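Local coordinates for protein dihydropteroate synthase (Anaplasma phagocytophilum, PDB 6UCZ) that probably catalyses the condensation of 6-hydroxymethyl-7,8-dihydropterin diphosphate with p-aminobenzoate to give 7,8-dihydropteroate in folate synthesis, at residues V109-D114 with L127-I132; K31-L36 with A67-V72; H158-P163 with F210-E215. All blocks are in the same frame, centred on the assembly; numbering follows the deposited sequence. Where two conformers were deposited one is given.

Contacts 1 and 2 belong to one continuous stretch of the parallel barrel sheet, their centres 9 Å apart, and they meet where I70 of contact 2 pairs with contact 1: its N lies 2.8 Å from E110 O and its O 2.8 Å from S112 N, probable hydrogen bonds. Contact 3 lies across the chain's centre, in loops, with its centre about 24 Å from that of contact 1 and about 22 Å from that of contact 2. The bound pterin monophosphate lies between them: D114 of contact 1 and F210 of contact 3 both touch it, while the I35 side chain of contact 2 comes within about 4 Å.

Contact 1 of 3, residues V109-D114 with L127-I132; sequences VEVSID and LGVDYI. With PMM (pterin-6-yl-methyl-monophosphate), chain C.
V129 fits its two methyls against the outer side of the strand at V111 and I113, where 110-115 and 131-134 pair in parallel as the ends of a beta-alpha-beta unit of the TIM barrel; helix 118-127 makes the crossover and closes at G128 in a Schellman motif. The V129 side chain is a small wedge: its CG1 lies 3.7 Å from V111 CG1, its CG2 is 3.9 Å from I113 CG2, and its CB rests against the V111 carbonyl between them. A124 of helix 118-127 and I101 of helix 97-106 pack on V129 from the helical layer.

On the barrel-interior side the bumps are larger. S112 lies against the base of Y131, its CB and OG meeting Y131 CB, while E110 CB sits at the ring edge, in its plane. From there the E110 chain runs on past the ring, and OE1 takes the Y131 hydroxyl at 2.6 Å, the donor 38° out of the carboxylate plane. K153 forms a salt bridge with the other oxygen, OE2. With OG anti to the backbone N (chi1 178°), S112 hydrogen-bonds D71 on the neighbouring strand.

The D130 side chain turns back toward the start of strand 110-115, crossing E110 at about a right angle. Its OD2 receives V111 N at 3.0 Å on the anti lone pair and is also gripped by H105. V111 O in turn is held by two amides, those of D130 and Y131, and one step further I113 N reaches Y131 O at 3.0 Å. The strand then delivers D114 to the pterin pocket, where R274 and Q135 bind its carboxylate and D114 OD2 lies 2.9 Å from N8 of the pterin.

Contact 2 of 3, residues K31-L36 with A67-V72; sequences KIVGIL and ADVIDV
D68 folds its carboxylate back on the start of strand 31-37: with CG beside its own backbone N (chi1 -60°), OD2 receives I32 N on the anti lone pair at 2.8 Å, in a nearly straight bond of 176°. The same oxygen comes close to K31 CA and to I32 CB, so the carboxylate lies against the K31-I32 peptide link at the start of the strand. I32 O answers by accepting two amides, D68 N at 2.9 Å and V69 N at 3.0 Å.

Beyond this point the strands 31-37 and 69-73 run as parallel neighbours, the first two of the TIM barrel, with helix 52-64 as the connection between them. The ladder continues through G34 N to V69 O, D71 N to G34 O at 2.7 Å, and L36 N to D71 O.

V33 holds CG1 anti to its nitrogen (chi1 -180°), which brings that methyl to 3.5 Å from D71 CB; its CG2 lies alongside V69, both side chains pointing the same way. D71, likewise anti to its N, projects the carboxylate into the barrel, where R274 forms a salt bridge with it and N133 hydrogen-bonds it. Towards the helices, L36 extends its CD2 to 4.2 Å from V72 CG2, and helix 52-64 packs on L36 at H58 and A59, with I100 of helix 97-106 touching both L36 and V72.

Contact 3 of 3, residues H158-P163 with F210-E215; sequences HHFGLP and FGKLPE. With PMM (pterin-6-yl-methyl-monophosphate), chain C.
K212 and H158 make the polar link between two loops at the mouth of the TIM barrel. The lysine chain runs extended and bends only at its last torsion (chi4 74°), which brings NZ to 2.9 Å from H158 ND1, close to the imidazole plane. The same ammonium group bonds F210 O at 3.0 Å, and G207 O is a further acceptor, so it is gripped from several directions.

The F160 ring packs beside this link, its edge toward the F210 carbonyl, with CD2 3.2 Å from F210 O, while H158 CE1 lies 3.5 Å from the plane of one F160 face, offset toward the rim.

Apolar packing joins the loop to the pocket: L162 CD2 meets F210 CD1 at 3.6 Å and F210 CB lies against H159 CB. The far edge of F210 faces the ligand, CE2 lying 3.5 Å from pterin N5.

Within its own loop H159 ND1 accepts G161 N at 2.9 Å, and its NE2 is bonded to G136 O. Both imidazoles therefore use ND1 as an acceptor, which is consistent with neutral, NE2-protonated rings and with the positive charge residing on K212.

Contact 1 of 3, residues V109-D114 with L127-I132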
loop_
_atom_site.group_PDB
_atom_site.type_symbol
_atom_site.label_atom_id
_atom_site.label_comp_id
_atom_site.label_asym_id
_atom_site.label_seq_id
_atom_site.Cartn_x
_atom_site.Cartn_y
_atom_site.Cartn_z
ATOM N N VAL A 109 4.246 -16.699 -2.857
ATOM C CA VAL A 109 4.160 -15.309 -2.436
ATOM C C VAL A 109 3.527 -14.514 -3.574
ATOM O O VAL A 109 3.817 -14.761 -4.755
ATOM C CB VAL A 109 5.556 -14.774 -2.059
ATOM C CG1 VAL A 109 5.510 -13.284 -1.769
ATOM C CG2 VAL A 109 6.122 -15.559 -0.851
ATOM N N GLU A 110 2.631 -13.597 -3.232
ATOM C CA GLU A 110 1.973 -12.811 -4.268
ATOM C C GLU A 110 2.793 -11.577 -4.627
ATOM O O GLU A 110 3.718 -11.184 -3.918
ATOM C CB GLU A 110 0.567 -12.413 -3.829
ATOM C CG GLU A 110 -0.339 -13.610 -3.596
ATOM C CD GLU A 110 -1.687 -13.217 -3.038
ATOM O OE1 GLU A 110 -1.742 -12.762 -1.870
ATOM O OE2 GLU A 110 -2.684 -13.338 -3.784
ATOM N N VAL A 111 2.424 -10.945 -5.744
ATOM C CA VAL A 111 3.094 -9.743 -6.226
ATOM C C VAL A 111 2.047 -8.659 -6.450
ATOM O O VAL A 111 0.980 -8.919 -7.019
ATOM C CB VAL A 111 3.889 -10.013 -7.525
ATOM C CG1 VAL A 111 4.615 -8.740 -8.001
ATOM C CG2 VAL A 111 4.867 -11.174 -7.327
ATOM N N SER A 112 2.368 -7.444 -6.010
ATOM C CA SER A 112 1.522 -6.263 -6.142
ATOM C C SER A 112 2.254 -5.229 -6.989
ATOM O O SER A 112 3.475 -5.081 -6.875
ATOM C CB SER A 112 1.197 -5.677 -4.746
ATOM O OG SER A 112 0.422 -4.501 -4.856
ATOM N N ILE A 113 1.528 -4.521 -7.852
ATOM C CA ILE A 113 2.122 -3.437 -8.631
ATOM C C ILE A 113 1.672 -2.112 -8.034
ATOM O O ILE A 113 0.474 -1.802 -8.008
ATOM C CB ILE A 113 1.782 -3.544 -10.135
ATOM C CG1 ILE A 113 2.365 -2.352 -10.913
ATOM C CG2 ILE A 113 0.279 -3.658 -10.397
ATOM C CD1 ILE A 113 3.867 -2.239 -10.832
ATOM N N ASP A 114 2.627 -1.345 -7.513
ATOM C CA ASP A 114 2.332 -0.059 -6.883
ATOM C C ASP A 114 2.449 0.990 -7.979
ATOM O O ASP A 114 3.554 1.371 -8.371
ATOM C CB ASP A 114 3.282 0.213 -5.720
ATOM C CG ASP A 114 2.963 1.500 -4.976
ATOM O OD1 ASP A 114 2.158 2.337 -5.456
ATOM O OD2 ASP A 114 3.520 1.667 -3.870
ATOM N N LEU A 127 1.952 -9.740 -16.997
ATOM C CA LEU A 127 3.085 -10.538 -16.545
ATOM C C LEU A 127 2.701 -11.503 -15.432
ATOM O O LEU A 127 3.429 -12.474 -15.189
ATOM C CB LEU A 127 4.227 -9.633 -16.078
ATOM C CG LEU A 127 4.955 -8.852 -17.164
ATOM C CD1 LEU A 127 6.084 -8.036 -16.555
ATOM C CD2 LEU A 127 5.471 -9.821 -18.241
ATOM N N GLY A 128 1.573 -11.274 -14.767
ATOM C CA GLY A 128 1.099 -12.216 -13.778
ATOM C C GLY A 128 0.992 -11.717 -12.351
ATOM O O GLY A 128 0.893 -12.546 -11.439
ATOM N N VAL A 129 1.024 -10.394 -12.120
ATOM C CA VAL A 129 0.898 -9.912 -10.743
ATOM C C VAL A 129 -0.507 -10.195 -10.221
ATOM O O VAL A 129 -1.457 -10.436 -10.974
ATOM C CB VAL A 129 1.259 -8.421 -10.567
ATOM C CG1 VAL A 129 2.669 -8.141 -11.049
ATOM C CG2 VAL A 129 0.239 -7.493 -11.236
ATOM N N ASP A 130 -0.619 -10.205 -8.895
ATOM C CA ASP A 130 -1.834 -10.584 -8.188
ATOM C C ASP A 130 -2.648 -9.400 -7.695
ATOM O O ASP A 130 -3.859 -9.540 -7.507
ATOM C CB ASP A 130 -1.473 -11.472 -6.990
ATOM C CG ASP A 130 -0.692 -12.702 -7.410
ATOM O OD1 ASP A 130 -1.337 -13.660 -7.865
ATOM O OD2 ASP A 130 0.554 -12.692 -7.325
ATOM N N TYR A 131 -2.015 -8.255 -7.465
ATOM C CA TYR A 131 -2.698 -7.075 -6.954
ATOM C C TYR A 131 -2.317 -5.864 -7.780
ATOM O O TYR A 131 -1.160 -5.728 -8.188
ATOM C CB TYR A 131 -2.322 -6.737 -5.484
ATOM C CG TYR A 131 -2.559 -7.798 -4.437
ATOM C CD1 TYR A 131 -1.689 -8.869 -4.285
ATOM C CD2 TYR A 131 -3.616 -7.679 -3.549
ATOM C CE1 TYR A 131 -1.903 -9.833 -3.300
ATOM C CE2 TYR A 131 -3.839 -8.617 -2.572
ATOM C CZ TYR A 131 -2.981 -9.690 -2.442
ATOM O OH TYR A 131 -3.230 -10.612 -1.458
ATOM N N ILE A 132 -3.282 -4.972 -7.990
ATOM C CA ILE A 132 -2.984 -3.575 -8.282
ATOM C C ILE A 132 -2.994 -2.811 -6.965
ATOM O O ILE A 132 -4.012 -2.774 -6.263
ATOM C CB ILE A 132 -3.997 -2.952 -9.251
ATOM C CG1 ILE A 132 -4.173 -3.784 -10.521
ATOM C CG2 ILE A 132 -3.559 -1.520 -9.602
ATOM C CD1 ILE A 132 -5.302 -3.268 -11.385
HETATM N N5 PMM C . 2.753 4.655 0.709
HETATM C C6 PMM C . 3.670 4.864 -0.242
HETATM C C7 PMM C . 3.570 4.248 -1.476
HETATM N N8 PMM C . 2.574 3.428 -1.828
HETATM N N1 PMM C . 0.648 2.362 -1.230
HETATM C C2 PMM C . -0.302 2.122 -0.334
HETATM N N2 PMM C . -1.324 1.318 -0.647
HETATM N N3 PMM C . -0.306 2.676 0.918
HETATM C C4 PMM C . 0.644 3.546 1.401
HETATM O O4 PMM C . 0.557 4.024 2.531
HETATM C C4A PMM C . 1.722 3.842 0.433
HETATM C C8A PMM C . 1.662 3.225 -0.870
HETATM C C9 PMM C . 4.764 5.843 0.101
HETATM O O10 PMM C . 5.646 5.248 1.075
HETATM P PA PMM C . 7.149 4.772 0.708
HETATM O O1P PMM C . 7.776 4.422 2.068
HETATM O O2P PMM C . 7.897 5.985 0.172
HETATM O O3P PMM C . 7.108 3.626 -0.248
#

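Contact 2 of 3, residues K31-L36 with A67-V72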
loop_
_atom_site.group_PDB
_atom_site.type_symbol
_atom_site.label_atom_id
_atom_site.label_comp_id
_atom_site.label_asym_id
_atom_site.label_seq_id
_atom_site.Cartn_x
_atom_site.Cartn_y
_atom_site.Cartn_z
ATOM N N LYS A 31 -1.719 -9.936 6.491
ATOM C CA LYS A 31 -0.692 -10.274 5.519
ATOM C C LYS A 31 0.403 -9.211 5.481
ATOM O O LYS A 31 0.129 -8.019 5.616
ATOM C CB LYS A 31 -1.308 -10.444 4.125
ATOM C CG LYS A 31 -2.140 -11.725 3.996
ATOM C CD LYS A 31 -2.652 -11.894 2.571
ATOM C CE LYS A 31 -3.477 -13.172 2.391
ATOM N NZ LYS A 31 -2.705 -14.427 2.625
ATOM N N ILE A 32 1.645 -9.662 5.297
ATOM C CA ILE A 32 2.806 -8.786 5.204
ATOM C C ILE A 32 3.036 -8.433 3.741
ATOM O O ILE A 32 3.296 -9.317 2.914
ATOM C CB ILE A 32 4.058 -9.450 5.791
ATOM C CG1 ILE A 32 3.833 -9.850 7.253
ATOM C CG2 ILE A 32 5.244 -8.498 5.667
ATOM C CD1 ILE A 32 4.971 -10.653 7.837
ATOM N N VAL A 33 2.966 -7.143 3.428
ATOM C CA VAL A 33 3.235 -6.637 2.086
ATOM C C VAL A 33 4.611 -5.983 2.140
ATOM O O VAL A 33 4.768 -4.864 2.648
ATOM C CB VAL A 33 2.151 -5.658 1.632
ATOM C CG1 VAL A 33 2.435 -5.138 0.223
ATOM C CG2 VAL A 33 0.779 -6.319 1.718
ATOM N N GLY A 34 5.609 -6.681 1.606
ATOM C CA GLY A 34 6.968 -6.165 1.611
ATOM C C GLY A 34 7.179 -5.148 0.500
ATOM O O GLY A 34 6.822 -5.389 -0.659
ATOM N N ILE A 35 7.798 -4.026 0.852
ATOM C CA ILE A 35 8.005 -2.926 -0.083
ATOM C C ILE A 35 9.268 -3.188 -0.891
ATOM O O ILE A 35 10.349 -3.414 -0.331
ATOM C CB ILE A 35 8.094 -1.585 0.664
ATOM C CG1 ILE A 35 6.769 -1.255 1.348
ATOM C CG2 ILE A 35 8.536 -0.453 -0.280
ATOM C CD1 ILE A 35 6.889 -0.122 2.380
ATOM N N LEU A 36 9.137 -3.123 -2.212
ATOM C CA LEU A 36 10.244 -3.301 -3.139
ATOM C C LEU A 36 10.242 -2.075 -4.050
ATOM O O LEU A 36 9.467 -1.991 -5.007
ATOM C CB LEU A 36 10.103 -4.605 -3.923
ATOM C CG LEU A 36 11.210 -4.865 -4.943
ATOM C CD1 LEU A 36 12.571 -4.579 -4.371
ATOM C CD2 LEU A 36 11.131 -6.296 -5.420
ATOM N N ALA A 67 7.549 -12.535 3.724
ATOM C CA ALA A 67 6.557 -11.700 3.060
ATOM C C ALA A 67 5.455 -12.563 2.464
ATOM O O ALA A 67 5.709 -13.644 1.924
ATOM C CB ALA A 67 7.210 -10.861 1.959
ATOM N N ASP A 68 4.220 -12.092 2.597
ATOM C CA ASP A 68 3.078 -12.687 1.914
ATOM C C ASP A 68 2.879 -12.112 0.520
ATOM O O ASP A 68 2.406 -12.822 -0.379
ATOM C CB ASP A 68 1.821 -12.476 2.756
ATOM C CG ASP A 68 1.938 -13.125 4.126
ATOM O OD1 ASP A 68 2.114 -14.361 4.180
ATOM O OD2 ASP A 68 1.927 -12.396 5.147
ATOM N N VAL A 69 3.215 -10.836 0.340
ATOM C CA VAL A 69 3.103 -10.118 -0.931
ATOM C C VAL A 69 4.351 -9.260 -1.095
ATOM O O VAL A 69 4.861 -8.708 -0.114
ATOM C CB VAL A 69 1.843 -9.216 -0.985
ATOM C CG1 VAL A 69 1.642 -8.634 -2.395
ATOM C CG2 VAL A 69 0.587 -9.980 -0.535
ATOM N N ILE A 70 4.854 -9.153 -2.328
ATOM C CA ILE A 70 5.912 -8.203 -2.667
ATOM C C ILE A 70 5.276 -7.071 -3.464
ATOM O O ILE A 70 4.735 -7.299 -4.555
ATOM C CB ILE A 70 7.044 -8.856 -3.476
ATOM C CG1 ILE A 70 7.537 -10.143 -2.813
ATOM C CG2 ILE A 70 8.186 -7.862 -3.665
ATOM C CD1 ILE A 70 8.223 -9.923 -1.488
ATOM N N ASP A 71 5.354 -5.855 -2.930
ATOM C CA ASP A 71 4.794 -4.668 -3.569
ATOM C C ASP A 71 5.903 -3.954 -4.336
ATOM O O ASP A 71 6.795 -3.354 -3.730
ATOM C CB ASP A 71 4.160 -3.750 -2.525
ATOM C CG ASP A 71 3.462 -2.548 -3.137
ATOM O OD1 ASP A 71 2.640 -2.748 -4.054
ATOM O OD2 ASP A 71 3.707 -1.405 -2.675
ATOM N N VAL A 72 5.836 -4.007 -5.666
ATOM C CA VAL A 72 6.884 -3.476 -6.530
ATOM C C VAL A 72 6.460 -2.101 -7.037
ATOM O O VAL A 72 5.408 -1.954 -7.673
ATOM C CB VAL A 72 7.172 -4.416 -7.707
ATOM C CG1 VAL A 72 8.411 -3.935 -8.468
ATOM C CG2 VAL A 72 7.315 -5.874 -7.230
#

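Contact 3 of 3, residues H158-P163 with F210-E215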
loop_
_atom_site.group_PDB
_atom_site.type_symbol
_atom_site.label_atom_id
_atom_site.label_comp_id
_atom_site.label_asym_id
_atom_site.label_seq_id
_atom_site.Cartn_x
_atom_site.Cartn_y
_atom_site.Cartn_z
ATOM N N HIS A 158 -6.250 6.558 -0.210
ATOM C CA HIS A 158 -6.683 7.951 -0.124
ATOM C C HIS A 158 -5.497 8.911 -0.206
ATOM O O HIS A 158 -4.451 8.682 0.408
ATOM C CB HIS A 158 -7.437 8.211 1.181
ATOM C CG HIS A 158 -7.913 9.628 1.310
ATOM N ND1 HIS A 158 -7.101 10.650 1.752
ATOM C CD2 HIS A 158 -9.098 10.203 0.986
ATOM C CE1 HIS A 158 -7.772 11.790 1.721
ATOM N NE2 HIS A 158 -8.989 11.543 1.270
ATOM N N HIS A 159 -5.680 10.018 -0.931
ATOM C CA HIS A 159 -4.698 11.098 -0.964
ATOM C C HIS A 159 -5.369 12.436 -1.270
ATOM O O HIS A 159 -6.525 12.493 -1.696
ATOM C CB HIS A 159 -3.589 10.790 -1.978
ATOM C CG HIS A 159 -4.094 10.623 -3.377
ATOM N ND1 HIS A 159 -4.391 11.693 -4.192
ATOM C CD2 HIS A 159 -4.398 9.511 -4.086
ATOM C CE1 HIS A 159 -4.831 11.249 -5.358
ATOM N NE2 HIS A 159 -4.838 9.927 -5.323
ATOM N N PHE A 160 -4.653 13.521 -0.967
ATOM C CA PHE A 160 -5.029 14.894 -1.329
ATOM C C PHE A 160 -4.279 15.367 -2.568
ATOM O O PHE A 160 -3.813 16.511 -2.641
ATOM C CB PHE A 160 -4.757 15.823 -0.144
ATOM C CG PHE A 160 -5.641 15.568 1.042
ATOM C CD1 PHE A 160 -6.939 16.032 1.071
ATOM C CD2 PHE A 160 -5.200 14.753 2.082
ATOM C CE1 PHE A 160 -7.756 15.785 2.151
ATOM C CE2 PHE A 160 -6.015 14.486 3.168
ATOM C CZ PHE A 160 -7.296 14.999 3.210
ATOM N N GLY A 161 -4.136 14.494 -3.549
ATOM C CA GLY A 161 -3.417 14.762 -4.774
ATOM C C GLY A 161 -1.997 14.219 -4.720
ATOM O O GLY A 161 -1.350 14.179 -3.667
ATOM N N LEU A 162 -1.502 13.794 -5.880
ATOM C CA LEU A 162 -0.152 13.296 -6.019
ATOM C C LEU A 162 0.596 14.108 -7.069
ATOM O O LEU A 162 0.054 14.372 -8.149
ATOM C CB LEU A 162 -0.133 11.824 -6.406
ATOM C CG LEU A 162 -0.849 10.841 -5.493
ATOM C CD1 LEU A 162 -0.860 9.442 -6.134
ATOM C CD2 LEU A 162 -0.222 10.772 -4.073
ATOM N N PRO A 163 1.843 14.518 -6.789
ATOM C CA PRO A 163 2.603 14.279 -5.561
ATOM C C PRO A 163 2.022 15.009 -4.364
ATOM O O PRO A 163 1.152 15.880 -4.532
ATOM C CB PRO A 163 3.993 14.839 -5.885
ATOM C CG PRO A 163 4.028 15.005 -7.352
ATOM C CD PRO A 163 2.626 15.285 -7.765
ATOM N N PHE A 210 -0.301 10.999 3.414
ATOM C CA PHE A 210 -0.606 11.677 2.143
ATOM C C PHE A 210 -1.520 12.867 2.420
ATOM O O PHE A 210 -2.738 12.738 2.556
ATOM C CB PHE A 210 -1.211 10.705 1.134
ATOM C CG PHE A 210 -0.198 9.758 0.544
ATOM C CD1 PHE A 210 0.445 10.067 -0.653
ATOM C CD2 PHE A 210 0.137 8.573 1.197
ATOM C CE1 PHE A 210 1.395 9.206 -1.194
ATOM C CE2 PHE A 210 1.092 7.711 0.667
ATOM C CZ PHE A 210 1.719 8.023 -0.533
ATOM N N GLY A 211 -0.912 14.037 2.564
ATOM C CA GLY A 211 -1.642 15.219 2.978
ATOM C C GLY A 211 -2.160 15.162 4.395
ATOM O O GLY A 211 -3.085 15.903 4.741
ATOM N N LYS A 212 -1.558 14.330 5.244
ATOM C CA LYS A 212 -2.039 14.093 6.598
ATOM C C LYS A 212 -0.859 14.302 7.535
ATOM O O LYS A 212 0.078 13.496 7.547
ATOM C CB LYS A 212 -2.594 12.675 6.719
ATOM C CG LYS A 212 -3.722 12.395 5.733
ATOM C CD LYS A 212 -4.179 10.954 5.794
ATOM C CE LYS A 212 -5.225 10.675 4.721
ATOM N NZ LYS A 212 -4.629 10.598 3.358
ATOM N N LEU A 213 -0.928 15.356 8.341
ATOM C CA LEU A 213 0.120 15.650 9.292
ATOM C C LEU A 213 0.202 14.530 10.326
ATOM O O LEU A 213 -0.752 13.766 10.501
ATOM C CB LEU A 213 -0.122 17.007 9.942
ATOM C CG LEU A 213 0.081 18.168 8.974
ATOM C CD1 LEU A 213 -0.316 19.478 9.621
ATOM C CD2 LEU A 213 1.525 18.210 8.493
ATOM N N PRO A 214 1.339 14.406 11.012
ATOM C CA PRO A 214 1.499 13.272 11.953
ATOM C C PRO A 214 0.344 13.052 12.922
ATOM O O PRO A 214 -0.108 11.909 13.067
ATOM C CB PRO A 214 2.801 13.623 12.689
ATOM C CG PRO A 214 3.591 14.410 11.715
ATOM C CD PRO A 214 2.567 15.211 10.891
ATOM N N GLU A 215 -0.164 14.106 13.569
ATOM C CA GLU A 215 -1.285 13.940 14.494
ATOM C C GLU A 215 -2.484 13.283 13.820
ATOM O O GLU A 215 -3.161 12.445 14.427
ATOM C CB GLU A 215 -1.692 15.283 15.085
ATOM C CG GLU A 215 -0.601 15.951 15.905
ATOM C CD GLU A 215 0.371 16.771 15.050
ATOM O OE1 GLU A 215 1.081 17.624 15.632
ATOM O OE2 GLU A 215 0.418 16.576 13.806
HETATM N N5 PMM C . 2.753 4.655 0.709
HETATM C C6 PMM C . 3.670 4.864 -0.242
HETATM C C7 PMM C . 3.570 4.248 -1.476
HETATM N N8 PMM C . 2.574 3.428 -1.828
HETATM N N1 PMM C . 0.648 2.362 -1.230
HETATM C C2 PMM C . -0.302 2.122 -0.334
HETATM N N2 PMM C . -1.324 1.318 -0.647
HETATM N N3 PMM C . -0.306 2.676 0.918
HETATM C C4 PMM C . 0.644 3.546 1.401
HETATM O O4 PMM C . 0.557 4.024 2.531
HETATM C C4A PMM C . 1.722 3.842 0.433
HETATM C C8A PMM C . 1.662 3.225 -0.870
HETATM C C9 PMM C . 4.764 5.843 0.101
HETATM O O10 PMM C . 5.646 5.248 1.075
HETATM P PA PMM C . 7.149 4.772 0.708
HETATM O O1P PMM C . 7.776 4.422 2.068
HETATM O O2P PMM C . 7.897 5.985 0.172
HETATM O O3P PMM C . 7.108 3.626 -0.248
#